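Local coordinates for kinetochore protein mis18 (Schizosaccharomyces pombe, PDB 5J6P) that helps recruit the centromeric histone CENP-A as part of a multi-protein complex and keeps histones of the centromere's central core deacetylated, at residues S2-F7 against D18-V23; F7-C12 against T64-V69; S35-N40 against D86-S91; R43-F48 against E60-R65; G54-S59 against N75-Y80. One frame throughout, in Å; residues are numbered along the deposited sequence.

In the fold
Contacts 4 and 5 are two ladders of the same six-stranded antiparallel sheet: both use strand 57-63, pairing it with 42-50 in contact 4 and with 69-76 in contact 5. Both rest on backbone hydrogen bonds, with a salt bridge in contact 4 and a bulge in contact 5. Contact 3, nearest the chain's centre, lays a loop against strand 88-91 of that sheet and relies on rings and a thioether. The segments of contacts 1 and 2 overlap at Phe-7 on strand 5-9; contact 1 is held by edge packing and one backbone bond, contact 2 by zinc, which contact 4 also reaches. Contacts 1 and 4 are partly buried, the others surface contacts; contact 5 alone does not touch the second subunit.

Contact 1: S2-F7 against D18-V23; sequences SQPSVF and DSNAWV
Phe-7 presents the edge of its ring to the backbone of Asp-18, whose carbonyl oxygen lies in the ring plane. The closest approach is from Phe-7 CE2 to Asp-18 C, 3.4 Å. An apolar ring suits this place because it can pack its edge against a peptide without needing a polar partner. At the far end of the ring, CZ meets Trp-22 CZ3 at 4.4 Å, near the plane of the indole and at its edge. One backbone bond accompanies these rings: Ser-19 N donates to Ser-5 O at 3.0 Å. Here strand 5-9 runs antiparallel to strand 15-18 in the three-stranded sheet, and Val-6 faces Asp-18 in a non-hydrogen-bonded pair. Their side chains share one face, where Val-6 CG2 lies 4.1 Å from Asp-18 CB. Asp-18 CG is set between its own N and carbonyl carbon (chi1 57°), which turns OD1 back to the following turn, where it takes weak bonds from Asn-20 N and Ala-21 N. Asp-18 OD2 is bound by Tyr-98 OH of the second subunit, whose Leu-100 packs on Pro-4 and Val-6. The ring of Phe-32 also meets Phe-7, the planes about 35° apart.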
# COMPACT_ATOMS: atom_id res chain seq x y z
N SER A 2 0.14 13.67 11.73
CA SER A 2 -1.04 14.11 10.93
C SER A 2 -1.20 13.47 9.52
O SER A 2 -2.12 13.83 8.75
CB SER A 2 -1.09 15.66 10.86
OG SER A 2 0.09 16.22 10.32
N GLN A 3 -0.34 12.50 9.20
CA GLN A 3 -0.28 11.93 7.86
C GLN A 3 -0.90 10.53 7.91
O GLN A 3 -0.57 9.75 8.81
CB GLN A 3 1.17 11.90 7.35
CG GLN A 3 1.28 11.97 5.83
CD GLN A 3 0.70 13.26 5.24
OE1 GLN A 3 -0.28 13.25 4.48
NE2 GLN A 3 1.29 14.38 5.62
N PRO A 4 -1.81 10.21 6.95
CA PRO A 4 -2.46 8.88 6.91
C PRO A 4 -1.50 7.67 6.85
O PRO A 4 -0.34 7.80 6.43
CB PRO A 4 -3.31 8.93 5.62
CG PRO A 4 -3.50 10.39 5.32
CD PRO A 4 -2.22 11.03 5.78
N SER A 5 -2.00 6.52 7.30
CA SER A 5 -1.43 5.23 6.95
C SER A 5 -2.32 4.39 6.01
O SER A 5 -3.52 4.64 5.85
CB SER A 5 -1.05 4.46 8.20
OG SER A 5 -0.04 5.14 8.95
N VAL A 6 -1.68 3.43 5.34
CA VAL A 6 -2.38 2.45 4.51
C VAL A 6 -2.06 1.07 5.04
O VAL A 6 -0.97 0.87 5.59
CB VAL A 6 -1.94 2.58 3.05
CG1 VAL A 6 -2.17 1.30 2.26
CG2 VAL A 6 -2.70 3.71 2.40
N PHE A 7 -3.00 0.14 4.88
CA PHE A 7 -2.89 -1.18 5.51
C PHE A 7 -2.86 -2.29 4.51
O PHE A 7 -3.71 -2.33 3.61
CB PHE A 7 -4.08 -1.41 6.47
CG PHE A 7 -4.17 -0.37 7.53
CD1 PHE A 7 -3.20 -0.30 8.50
CD2 PHE A 7 -5.17 0.58 7.50
CE1 PHE A 7 -3.24 0.69 9.46
CE2 PHE A 7 -5.22 1.57 8.47
CZ PHE A 7 -4.26 1.62 9.44
N ASP A 18 -7.33 1.95 4.78
CA ASP A 18 -6.47 3.04 5.26
C ASP A 18 -7.01 3.65 6.52
O ASP A 18 -8.09 3.29 6.99
CB ASP A 18 -6.37 4.12 4.20
CG ASP A 18 -7.71 4.65 3.81
OD1 ASP A 18 -8.49 5.04 4.72
OD2 ASP A 18 -8.00 4.65 2.61
N SER A 19 -6.24 4.59 7.06
CA SER A 19 -6.57 5.29 8.30
C SER A 19 -7.83 6.09 8.24
O SER A 19 -8.44 6.31 9.25
CB SER A 19 -5.46 6.24 8.72
OG SER A 19 -4.61 5.55 9.62
N ASN A 20 -8.23 6.53 7.07
CA ASN A 20 -9.38 7.42 6.99
C ASN A 20 -10.73 6.82 7.35
O ASN A 20 -11.60 7.54 7.84
CB ASN A 20 -9.36 8.15 5.64
CG ASN A 20 -8.16 9.08 5.53
OD1 ASN A 20 -7.37 9.24 6.49
ND2 ASN A 20 -8.00 9.68 4.38
N ALA A 21 -10.87 5.50 7.18
CA ALA A 21 -12.01 4.77 7.75
C ALA A 21 -11.80 4.26 9.21
O ALA A 21 -12.56 3.39 9.67
CB ALA A 21 -12.40 3.62 6.85
N TRP A 22 -10.83 4.81 9.94
CA TRP A 22 -10.57 4.38 11.31
C TRP A 22 -11.75 4.68 12.23
O TRP A 22 -12.56 5.59 11.96
CB TRP A 22 -9.30 5.02 11.81
CG TRP A 22 -8.85 4.72 13.17
CD1 TRP A 22 -9.31 5.28 14.32
CD2 TRP A 22 -7.73 3.90 13.53
NE1 TRP A 22 -8.57 4.82 15.40
CE2 TRP A 22 -7.59 3.98 14.94
CE3 TRP A 22 -6.82 3.11 12.80
CZ2 TRP A 22 -6.60 3.26 15.65
CZ3 TRP A 22 -5.81 2.39 13.51
CH2 TRP A 22 -5.72 2.48 14.92
N VAL A 23 -11.85 3.85 13.27
CA VAL A 23 -12.95 3.85 14.23
C VAL A 23 -12.39 3.87 15.63
O VAL A 23 -12.58 4.84 16.36
CB VAL A 23 -13.84 2.60 14.06
CG1 VAL A 23 -14.86 2.50 15.19
CG2 VAL A 23 -14.52 2.61 12.70

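Contact 2: F7-C12 against T64-V69. With ZN (zinc ion), chain D.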
# COMPACT_ATOMS: atom_id res chain seq x y z
N PHE A 7 -3.00 0.14 4.88
CA PHE A 7 -2.89 -1.18 5.51
C PHE A 7 -2.86 -2.29 4.51
O PHE A 7 -3.71 -2.33 3.61
CB PHE A 7 -4.08 -1.41 6.47
CG PHE A 7 -4.17 -0.37 7.53
CD1 PHE A 7 -3.20 -0.30 8.50
CD2 PHE A 7 -5.17 0.58 7.50
CE1 PHE A 7 -3.24 0.69 9.46
CE2 PHE A 7 -5.22 1.57 8.47
CZ PHE A 7 -4.26 1.62 9.44
N GLN A 8 -1.95 -3.23 4.73
CA GLN A 8 -1.82 -4.41 3.87
C GLN A 8 -1.64 -5.74 4.58
O GLN A 8 -1.00 -5.81 5.61
CB GLN A 8 -0.57 -4.27 3.02
CG GLN A 8 -0.31 -2.95 2.33
CD GLN A 8 1.13 -2.91 1.87
OE1 GLN A 8 1.45 -3.15 0.68
NE2 GLN A 8 2.01 -2.73 2.84
N CYS A 9 -2.14 -6.81 3.98
CA CYS A 9 -1.88 -8.15 4.47
C CYS A 9 -0.38 -8.48 4.38
O CYS A 9 0.18 -8.51 3.29
CB CYS A 9 -2.70 -9.19 3.70
SG CYS A 9 -1.98 -10.85 3.69
N LYS A 10 0.24 -8.71 5.53
CA LYS A 10 1.68 -9.00 5.61
C LYS A 10 2.18 -10.01 4.60
O LYS A 10 3.37 -9.99 4.22
CB LYS A 10 2.04 -9.54 6.98
CG LYS A 10 2.14 -8.48 8.07
CD LYS A 10 3.36 -8.75 8.95
CE LYS A 10 3.14 -8.48 10.43
NZ LYS A 10 3.89 -9.53 11.19
N LYS A 11 1.29 -10.93 4.20
CA LYS A 11 1.71 -12.07 3.42
C LYS A 11 1.80 -11.74 1.94
O LYS A 11 2.79 -12.02 1.35
CB LYS A 11 0.71 -13.21 3.59
CG LYS A 11 1.37 -14.55 3.38
CD LYS A 11 0.52 -15.55 2.64
CE LYS A 11 1.38 -16.75 2.24
NZ LYS A 11 0.76 -18.04 2.59
N CYS A 12 0.76 -11.13 1.38
CA CYS A 12 0.73 -10.81 -0.04
C CYS A 12 0.85 -9.31 -0.35
O CYS A 12 1.10 -8.93 -1.50
CB CYS A 12 -0.53 -11.38 -0.69
SG CYS A 12 -2.04 -10.44 -0.34
N THR A 64 -8.72 -12.14 0.45
CA THR A 64 -9.16 -12.79 -0.80
C THR A 64 -8.05 -13.27 -1.72
O THR A 64 -8.27 -14.20 -2.47
CB THR A 64 -9.95 -11.86 -1.70
OG1 THR A 64 -9.29 -10.60 -1.69
CG2 THR A 64 -11.37 -11.73 -1.20
N ARG A 65 -6.89 -12.63 -1.67
CA ARG A 65 -5.73 -13.10 -2.41
C ARG A 65 -4.94 -14.24 -1.74
O ARG A 65 -4.73 -15.25 -2.38
CB ARG A 65 -4.80 -11.93 -2.71
CG ARG A 65 -3.58 -12.35 -3.51
CD ARG A 65 -2.96 -11.23 -4.30
NE ARG A 65 -3.77 -10.98 -5.49
CZ ARG A 65 -4.30 -9.80 -5.81
NH1 ARG A 65 -4.11 -8.68 -5.04
NH2 ARG A 65 -5.03 -9.73 -6.93
N CYS A 66 -4.48 -14.03 -0.51
CA CYS A 66 -3.59 -14.98 0.14
C CYS A 66 -4.31 -15.90 1.12
O CYS A 66 -3.68 -16.68 1.83
CB CYS A 66 -2.46 -14.24 0.86
SG CYS A 66 -2.86 -13.71 2.54
N ASN A 67 -5.64 -15.80 1.16
CA ASN A 67 -6.44 -16.67 2.07
C ASN A 67 -6.09 -16.64 3.57
O ASN A 67 -6.60 -17.40 4.32
CB ASN A 67 -6.41 -18.12 1.61
CG ASN A 67 -6.94 -18.27 0.21
OD1 ASN A 67 -7.98 -17.74 -0.14
ND2 ASN A 67 -6.20 -19.00 -0.61
N GLU A 68 -5.23 -15.74 4.01
CA GLU A 68 -4.84 -15.68 5.37
C GLU A 68 -5.99 -15.07 6.19
O GLU A 68 -6.72 -14.19 5.74
CB GLU A 68 -3.58 -14.83 5.49
CG GLU A 68 -2.79 -15.07 6.75
CD GLU A 68 -1.90 -16.30 6.68
OE1 GLU A 68 -2.25 -17.27 6.00
OE2 GLU A 68 -0.84 -16.30 7.32
N VAL A 69 -6.13 -15.58 7.41
CA VAL A 69 -7.06 -15.05 8.35
C VAL A 69 -6.33 -13.87 8.98
O VAL A 69 -5.26 -14.03 9.59
CB VAL A 69 -7.53 -16.12 9.37
CG1 VAL A 69 -8.37 -15.50 10.47
CG2 VAL A 69 -8.36 -17.17 8.66
ZN ZN D . -3.04 -11.68 1.83
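The two backbones come nearest at Cys-12 and Cys-66, whose CA atoms are 6.0 Å apart, each the second cysteine of a CxxC turn. These paired turns, at the ends of strands 5-9 and 57-63, form the zinc site of this Yippee-like Mis18 domain. The metal stitches together chain regions more than fifty residues apart, and cysteine suits all four positions because its soft sulfur binds zinc firmly. Cys-9 SG is 2.3 Å from the zinc and Cys-66 SG is 2.2 Å from it, while Cys-12 SG stands farther off at 2.7 Å; Cys-63 supplies the remaining sulfur. The cysteines reach the ion by different torsions. Cys-9 turns SG to the side opposite its N (chi1 155°), but Cys-12 SG is swung between N and the carbonyl carbon (chi1 76°), as is Cys-66 SG.

Backbone N-H groups support the sulfurs. Cys-12 N points almost straight at Cys-9 SG over 3.6 Å, Lys-11 N adds a weak bond to the same atom, and Glu-68 N gives a weak one to Cys-66 SG. Such donors would be expected to spread some of the charge of the thiolates. Outside the ligands, the aliphatic part of Lys-11 lies alongside Cys-66, and Lys-11 O accepts from Arg-65 NH2 of the second subunit. The carboxylate of Glu-68 pairs with Lys-94. Arg-65 runs its stem past Cys-12, with CB 3.9 Å from Cys-12 SG, while Cys-12 CB and Cys-66 CB touch at 3.8 Å.

Contact 3: S35-N40 against D86-S91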
# COMPACT_ATOMS: atom_id res chain seq x y z
N SER A 35 -14.24 1.04 9.60
CA SER A 35 -15.61 1.09 9.15
C SER A 35 -15.73 0.80 7.68
O SER A 35 -16.85 0.75 7.13
CB SER A 35 -16.16 2.50 9.41
OG SER A 35 -15.49 3.47 8.62
N ASP A 36 -14.58 0.69 7.02
CA ASP A 36 -14.60 0.30 5.61
C ASP A 36 -13.32 -0.41 5.20
O ASP A 36 -12.26 -0.20 5.81
CB ASP A 36 -14.87 1.50 4.67
CG ASP A 36 -15.55 1.08 3.36
OD1 ASP A 36 -15.73 -0.15 3.15
OD2 ASP A 36 -15.92 1.95 2.54
N ALA A 37 -13.44 -1.23 4.16
CA ALA A 37 -12.30 -1.83 3.52
C ALA A 37 -12.50 -1.93 2.05
O ALA A 37 -13.61 -1.93 1.57
CB ALA A 37 -12.05 -3.22 4.09
N VAL A 38 -11.41 -2.11 1.34
CA VAL A 38 -11.46 -2.26 -0.11
C VAL A 38 -12.40 -3.38 -0.52
O VAL A 38 -12.37 -4.47 0.07
CB VAL A 38 -10.07 -2.57 -0.68
CG1 VAL A 38 -10.17 -2.76 -2.19
CG2 VAL A 38 -9.05 -1.49 -0.29
N GLU A 39 -13.20 -3.14 -1.55
CA GLU A 39 -14.34 -4.00 -1.80
C GLU A 39 -13.97 -5.47 -1.92
O GLU A 39 -14.38 -6.29 -1.08
CB GLU A 39 -15.15 -3.56 -3.02
CG GLU A 39 -16.36 -2.73 -2.63
CD GLU A 39 -17.07 -2.15 -3.83
OE1 GLU A 39 -17.22 -2.90 -4.84
OE2 GLU A 39 -17.47 -0.96 -3.77
N ASN A 40 -13.16 -5.82 -2.91
CA ASN A 40 -12.89 -7.23 -3.03
C ASN A 40 -11.66 -7.73 -2.25
O ASN A 40 -11.27 -8.88 -2.42
CB ASN A 40 -12.95 -7.64 -4.50
CG ASN A 40 -14.39 -7.62 -5.03
OD1 ASN A 40 -14.68 -6.97 -6.04
ND2 ASN A 40 -15.30 -8.29 -4.32
N ASP A 86 -20.49 -5.11 13.18
CA ASP A 86 -20.56 -4.98 11.73
C ASP A 86 -19.52 -4.02 11.13
O ASP A 86 -19.80 -3.29 10.14
CB ASP A 86 -22.00 -4.67 11.32
CG ASP A 86 -22.92 -5.83 11.62
OD1 ASP A 86 -22.39 -6.90 11.99
OD2 ASP A 86 -24.16 -5.68 11.49
N MET A 87 -18.31 -4.08 11.72
CA MET A 87 -17.16 -3.33 11.26
C MET A 87 -15.98 -4.29 11.16
O MET A 87 -15.93 -5.32 11.86
CB MET A 87 -16.77 -2.18 12.21
CG MET A 87 -17.87 -1.21 12.60
SD MET A 87 -18.27 0.20 11.56
CE MET A 87 -19.29 -0.47 10.22
N TYR A 88 -15.00 -3.87 10.36
CA TYR A 88 -13.82 -4.65 10.06
C TYR A 88 -12.78 -4.52 11.13
O TYR A 88 -12.15 -3.49 11.24
CB TYR A 88 -13.22 -4.25 8.71
CG TYR A 88 -14.21 -4.30 7.56
CD1 TYR A 88 -14.42 -5.46 6.84
CD2 TYR A 88 -14.93 -3.17 7.21
CE1 TYR A 88 -15.32 -5.49 5.77
CE2 TYR A 88 -15.83 -3.19 6.16
CZ TYR A 88 -16.02 -4.34 5.44
OH TYR A 88 -16.92 -4.29 4.40
N THR A 89 -12.58 -5.58 11.90
CA THR A 89 -11.65 -5.60 13.01
C THR A 89 -10.43 -6.45 12.65
O THR A 89 -10.46 -7.68 12.70
CB THR A 89 -12.33 -6.15 14.30
OG1 THR A 89 -13.48 -5.34 14.64
CG2 THR A 89 -11.38 -6.17 15.46
N PHE A 90 -9.34 -5.76 12.37
CA PHE A 90 -8.09 -6.35 11.92
C PHE A 90 -7.07 -6.68 13.00
O PHE A 90 -6.92 -5.99 13.99
CB PHE A 90 -7.44 -5.41 10.89
CG PHE A 90 -8.22 -5.31 9.61
CD1 PHE A 90 -8.31 -6.39 8.76
CD2 PHE A 90 -8.89 -4.16 9.27
CE1 PHE A 90 -9.06 -6.32 7.59
CE2 PHE A 90 -9.64 -4.09 8.11
CZ PHE A 90 -9.72 -5.17 7.26
N SER A 91 -6.33 -7.73 12.73
CA SER A 91 -5.33 -8.28 13.61
C SER A 91 -3.97 -7.60 13.31
O SER A 91 -3.47 -7.70 12.22
CB SER A 91 -5.33 -9.80 13.34
OG SER A 91 -4.66 -10.55 14.31
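The loop that leaves strand 31-34 folds Ala-37 and its neighbours against Tyr-88 and Phe-90 on strand 88-91 of the six-stranded antiparallel sheet. Ala-37 makes a CH-pi contact: its methyl CB sits 4.0 Å from the centroid of the Tyr-88 ring, only 3° off the ring normal. A methyl is small enough to bring the loop backbone down as well, and the Asp-36 CA atom approaches Tyr-88 CE2 obliquely at 3.7 Å. The same methyl, Ala-37 CB, meets the edge of the Phe-90 ring, 4.4 Å from CZ. Two residues apart on one strand, both aromatics project to the same face, where Leu-61 of strand 57-63 also touches them. At the start of the loop Ser-35 meets the thioether of Met-87. Bends at chi2 (-85°) and chi3 (79°) fold the chain of Met-87 back, bringing SD to 3.8 Å from Ser-35 CB. With an alanine in place of Met-87, Ser-35 would probably lose its sulfur and methyl neighbours and a gap would be likely to open beside the loop. The hydroxyl of Ser-35 is occupied elsewhere, by the carbonyl oxygen of Ala-21. Met-87 CE rests 4.1 Å from Ser-35 O.

Contact 4: R43-F48 against E60-R65; sequences RVEDTF and ELSCTR. With ZN (zinc ion), chain D.
Arg-43 and Ser-62 form an antiparallel hydrogen-bonded pair, Arg-43 N to Ser-62 O and Ser-62 N to Arg-43 O, each 2.9 Å. On the face these two side chains share, Arg-43 NH1 makes a salt bridge of 3.1 Å to Glu-45 OE2. It uses the syn lone pair of that oxygen, and OE2 lies 27° out of the plane of the guanidinium. Ser-62 OG is modelled as donor to the same oxygen, at a doubtful, very short distance. Arg-43 NH2 is bound by Asn-67 OD1; an arginine suits the place because its several N-H groups can serve both partners. Exchanging Arg-43 for an alanine would probably leave the carboxylate of Glu-45 without its charged mate and Asn-67 OD1 without this donor. The backbone ladder continues with a nearly straight bond from Glu-45 N to Glu-60 O. Between the bonded pairs Val-44 faces Leu-61 in a non-hydrogen-bonded pair, and the two apolar side chains meet at Val-44 CG2 and Leu-61 CD2, 4.1 Å apart. Leu-61 also touches Tyr-88 and Phe-90 of strand 88-91. In this hairpin strand 42-50 is outermost in the six-stranded sheet within this chain, while strand 57-63 lies inside it, bonded on its other flank to strand 69-76 and ending in Cys-63 at the zinc.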
# COMPACT_ATOMS: atom_id res chain seq x y z
N ARG A 43 -12.86 -11.41 2.66
CA ARG A 43 -13.96 -12.41 2.66
C ARG A 43 -14.38 -12.69 4.10
O ARG A 43 -13.52 -12.89 4.96
CB ARG A 43 -13.45 -13.71 2.05
CG ARG A 43 -14.45 -14.87 1.84
CD ARG A 43 -13.78 -16.24 1.60
NE ARG A 43 -12.61 -16.07 0.73
CZ ARG A 43 -11.36 -16.48 0.96
NH1 ARG A 43 -11.02 -17.22 1.99
NH2 ARG A 43 -10.43 -16.20 0.05
N VAL A 44 -15.69 -12.72 4.36
CA VAL A 44 -16.23 -13.08 5.68
C VAL A 44 -16.54 -14.56 5.62
O VAL A 44 -17.33 -14.97 4.80
CB VAL A 44 -17.54 -12.33 5.95
CG1 VAL A 44 -18.04 -12.61 7.36
CG2 VAL A 44 -17.36 -10.82 5.78
N GLU A 45 -15.94 -15.38 6.48
CA GLU A 45 -16.21 -16.83 6.48
C GLU A 45 -17.53 -17.11 7.24
O GLU A 45 -17.76 -16.53 8.28
CB GLU A 45 -15.07 -17.61 7.14
CG GLU A 45 -13.64 -17.26 6.71
CD GLU A 45 -13.36 -17.46 5.22
OE1 GLU A 45 -14.08 -18.23 4.54
OE2 GLU A 45 -12.39 -16.86 4.73
N ASP A 46 -18.35 -18.04 6.75
CA ASP A 46 -19.74 -18.25 7.30
C ASP A 46 -19.90 -19.04 8.63
O ASP A 46 -20.99 -19.10 9.16
CB ASP A 46 -20.76 -18.75 6.23
CG ASP A 46 -20.11 -19.56 5.10
OD1 ASP A 46 -19.39 -20.54 5.42
OD2 ASP A 46 -20.33 -19.19 3.92
N THR A 47 -18.84 -19.65 9.15
CA THR A 47 -18.77 -20.03 10.55
C THR A 47 -18.84 -18.77 11.46
O THR A 47 -18.27 -17.73 11.13
CB THR A 47 -17.41 -20.71 10.89
OG1 THR A 47 -17.01 -21.55 9.80
CG2 THR A 47 -17.44 -21.51 12.25
N PHE A 48 -19.53 -18.92 12.60
CA PHE A 48 -19.76 -17.86 13.61
C PHE A 48 -19.16 -18.37 14.90
O PHE A 48 -19.47 -19.48 15.31
CB PHE A 48 -21.25 -17.68 13.87
CG PHE A 48 -22.04 -17.00 12.76
CD1 PHE A 48 -21.98 -15.62 12.58
CD2 PHE A 48 -22.96 -17.73 11.99
CE1 PHE A 48 -22.76 -14.98 11.62
CE2 PHE A 48 -23.74 -17.10 11.02
CZ PHE A 48 -23.65 -15.73 10.83
N GLU A 60 -14.74 -14.90 11.00
CA GLU A 60 -13.38 -14.63 10.55
C GLU A 60 -13.29 -13.84 9.23
O GLU A 60 -14.11 -14.07 8.35
CB GLU A 60 -12.65 -15.93 10.40
CG GLU A 60 -12.26 -16.53 11.74
CD GLU A 60 -11.43 -17.78 11.58
OE1 GLU A 60 -11.71 -18.55 10.62
OE2 GLU A 60 -10.50 -17.98 12.40
N LEU A 61 -12.32 -12.91 9.13
CA LEU A 61 -11.98 -12.20 7.88
C LEU A 61 -10.71 -12.74 7.24
O LEU A 61 -9.65 -12.79 7.91
CB LEU A 61 -11.69 -10.73 8.14
CG LEU A 61 -12.77 -9.69 8.25
CD1 LEU A 61 -12.10 -8.33 8.43
CD2 LEU A 61 -13.63 -9.73 7.00
N SER A 62 -10.80 -13.07 5.95
CA SER A 62 -9.68 -13.61 5.13
C SER A 62 -9.25 -12.67 3.98
O SER A 62 -10.12 -12.00 3.42
CB SER A 62 -10.13 -14.92 4.54
OG SER A 62 -10.39 -15.89 5.55
N CYS A 63 -7.97 -12.65 3.64
CA CYS A 63 -7.47 -11.89 2.51
C CYS A 63 -7.75 -12.64 1.21
O CYS A 63 -7.11 -13.65 0.91
CB CYS A 63 -5.97 -11.62 2.65
SG CYS A 63 -5.11 -11.34 1.08
N THR A 64 -8.72 -12.14 0.45
CA THR A 64 -9.16 -12.79 -0.80
C THR A 64 -8.05 -13.27 -1.72
O THR A 64 -8.27 -14.20 -2.47
CB THR A 64 -9.95 -11.86 -1.70
OG1 THR A 64 -9.29 -10.60 -1.69
CG2 THR A 64 -11.37 -11.73 -1.20
N ARG A 65 -6.89 -12.63 -1.67
CA ARG A 65 -5.73 -13.10 -2.41
C ARG A 65 -4.94 -14.24 -1.74
O ARG A 65 -4.73 -15.25 -2.38
CB ARG A 65 -4.80 -11.93 -2.71
CG ARG A 65 -3.58 -12.35 -3.51
CD ARG A 65 -2.96 -11.23 -4.30
NE ARG A 65 -3.77 -10.98 -5.49
CZ ARG A 65 -4.30 -9.80 -5.81
NH1 ARG A 65 -4.11 -8.68 -5.04
NH2 ARG A 65 -5.03 -9.73 -6.93
ZN ZN D . -3.04 -11.68 1.83

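Contact 5: G54-S59 against N75-Y80; sequences GLCVYS and NSTPIY
Val-57 and Ser-76 form an antiparallel hydrogen-bonded pair, with Val-57 N to Ser-76 O at 2.9 Å and the return bond from Ser-76 N to Val-57 O at 3.1 Å. Asn-75 and Ser-76 both face Val-57, and both give their N-H to its carbonyl oxygen: a classic beta bulge. Asn-75 has backbone angles (phi -90°, psi -33°) far from extended, which is how the extra residue is accommodated. An asparagine is apt here, as its short amide can reach toward two acceptors, Val-57 O and Ser-59 OG, though both bonds from ND2 are weak.

Van der Waals packing flanks the bonds. Val-57 CB lies 3.9 Å from Ser-76 CB on the same face. Two apolar pairs follow: Cys-56 SG rests 4.0 Å from Pro-78 CD, and Leu-55 CD2 touches CG of the same proline, the two side chains oblique to each other. Leu-55 CD1 also meets the Tyr-80 hydroxyl OH at 3.4 Å, the side chains at about a right angle.

Beside the hairpin lies strand 42-50: the stronger partner of Ser-59 OG is Thr-47 O, and Phe-48 packs against Asn-75. Strand 69-76 is flanked on its other side by strand 88-91, so the bulge lies at the end of an inner ladder of the six-stranded sheet.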
# COMPACT_ATOMS: atom_id res chain seq x y z
N GLY A 54 -16.62 -15.81 26.06
CA GLY A 54 -18.01 -16.13 25.74
C GLY A 54 -18.95 -15.02 25.26
O GLY A 54 -20.09 -15.29 24.89
N LEU A 55 -18.48 -13.78 25.20
CA LEU A 55 -19.39 -12.63 25.18
C LEU A 55 -19.85 -12.15 23.80
O LEU A 55 -21.01 -11.72 23.65
CB LEU A 55 -18.80 -11.46 25.98
CG LEU A 55 -19.40 -11.30 27.38
CD1 LEU A 55 -18.59 -10.29 28.19
CD2 LEU A 55 -20.89 -10.89 27.28
N CYS A 56 -18.96 -12.17 22.80
CA CYS A 56 -19.33 -11.69 21.47
C CYS A 56 -19.34 -12.80 20.46
O CYS A 56 -18.84 -13.90 20.72
CB CYS A 56 -18.39 -10.60 21.01
SG CYS A 56 -17.86 -9.57 22.37
N VAL A 57 -19.91 -12.50 19.31
CA VAL A 57 -19.91 -13.42 18.17
C VAL A 57 -19.33 -12.76 16.90
O VAL A 57 -19.83 -11.73 16.41
CB VAL A 57 -21.31 -14.01 17.96
CG1 VAL A 57 -21.44 -14.74 16.62
CG2 VAL A 57 -21.65 -14.93 19.12
N TYR A 58 -18.31 -13.40 16.35
CA TYR A 58 -17.63 -12.93 15.16
C TYR A 58 -17.46 -14.01 14.12
O TYR A 58 -17.37 -15.20 14.42
CB TYR A 58 -16.27 -12.40 15.53
CG TYR A 58 -15.28 -13.46 15.95
CD1 TYR A 58 -14.53 -14.14 14.99
CD2 TYR A 58 -15.05 -13.75 17.28
CE1 TYR A 58 -13.61 -15.09 15.35
CE2 TYR A 58 -14.13 -14.70 17.65
CZ TYR A 58 -13.41 -15.37 16.68
OH TYR A 58 -12.49 -16.32 17.01
N SER A 59 -17.41 -13.56 12.89
CA SER A 59 -17.00 -14.37 11.76
C SER A 59 -15.58 -13.94 11.37
O SER A 59 -15.25 -12.75 11.42
CB SER A 59 -17.97 -14.17 10.62
OG SER A 59 -19.19 -14.83 10.92
N ASN A 75 -20.37 -9.82 14.87
CA ASN A 75 -21.77 -9.76 14.42
C ASN A 75 -22.72 -9.45 15.58
O ASN A 75 -23.76 -8.79 15.36
CB ASN A 75 -22.20 -11.09 13.79
CG ASN A 75 -21.15 -11.68 12.87
OD1 ASN A 75 -20.99 -11.26 11.72
ND2 ASN A 75 -20.43 -12.67 13.36
N SER A 76 -22.37 -9.93 16.78
CA SER A 76 -23.16 -9.76 17.99
C SER A 76 -22.29 -9.34 19.11
O SER A 76 -21.31 -10.00 19.44
CB SER A 76 -23.84 -11.06 18.43
OG SER A 76 -24.72 -11.51 17.42
N THR A 77 -22.71 -8.26 19.75
CA THR A 77 -21.99 -7.66 20.85
C THR A 77 -22.95 -7.25 21.98
O THR A 77 -24.19 -7.17 21.76
CB THR A 77 -21.23 -6.41 20.37
OG1 THR A 77 -22.09 -5.60 19.54
CG2 THR A 77 -20.04 -6.82 19.57
N PRO A 78 -22.37 -6.99 23.17
CA PRO A 78 -23.00 -6.22 24.23
C PRO A 78 -23.17 -4.77 23.80
O PRO A 78 -22.92 -4.46 22.64
CB PRO A 78 -21.94 -6.25 25.33
CG PRO A 78 -21.27 -7.55 25.17
CD PRO A 78 -21.15 -7.65 23.68
N ILE A 79 -23.64 -3.90 24.69
CA ILE A 79 -23.76 -2.45 24.39
C ILE A 79 -22.44 -1.80 24.14
O ILE A 79 -22.33 -0.97 23.23
CB ILE A 79 -24.43 -1.54 25.49
CG1 ILE A 79 -24.10 -1.99 26.94
CG2 ILE A 79 -25.91 -1.27 25.20
CD1 ILE A 79 -25.01 -3.07 27.53
N TYR A 80 -21.47 -2.16 24.96
CA TYR A 80 -20.25 -1.40 25.04
C TYR A 80 -19.38 -1.58 23.77
O TYR A 80 -18.81 -0.61 23.23
CB TYR A 80 -19.50 -1.62 26.37
CG TYR A 80 -19.26 -3.05 26.84
CD1 TYR A 80 -20.25 -3.76 27.54
CD2 TYR A 80 -18.03 -3.66 26.66
CE1 TYR A 80 -20.02 -5.06 27.99
CE2 TYR A 80 -17.79 -4.95 27.11
CZ TYR A 80 -18.77 -5.65 27.77
OH TYR A 80 -18.50 -6.93 28.21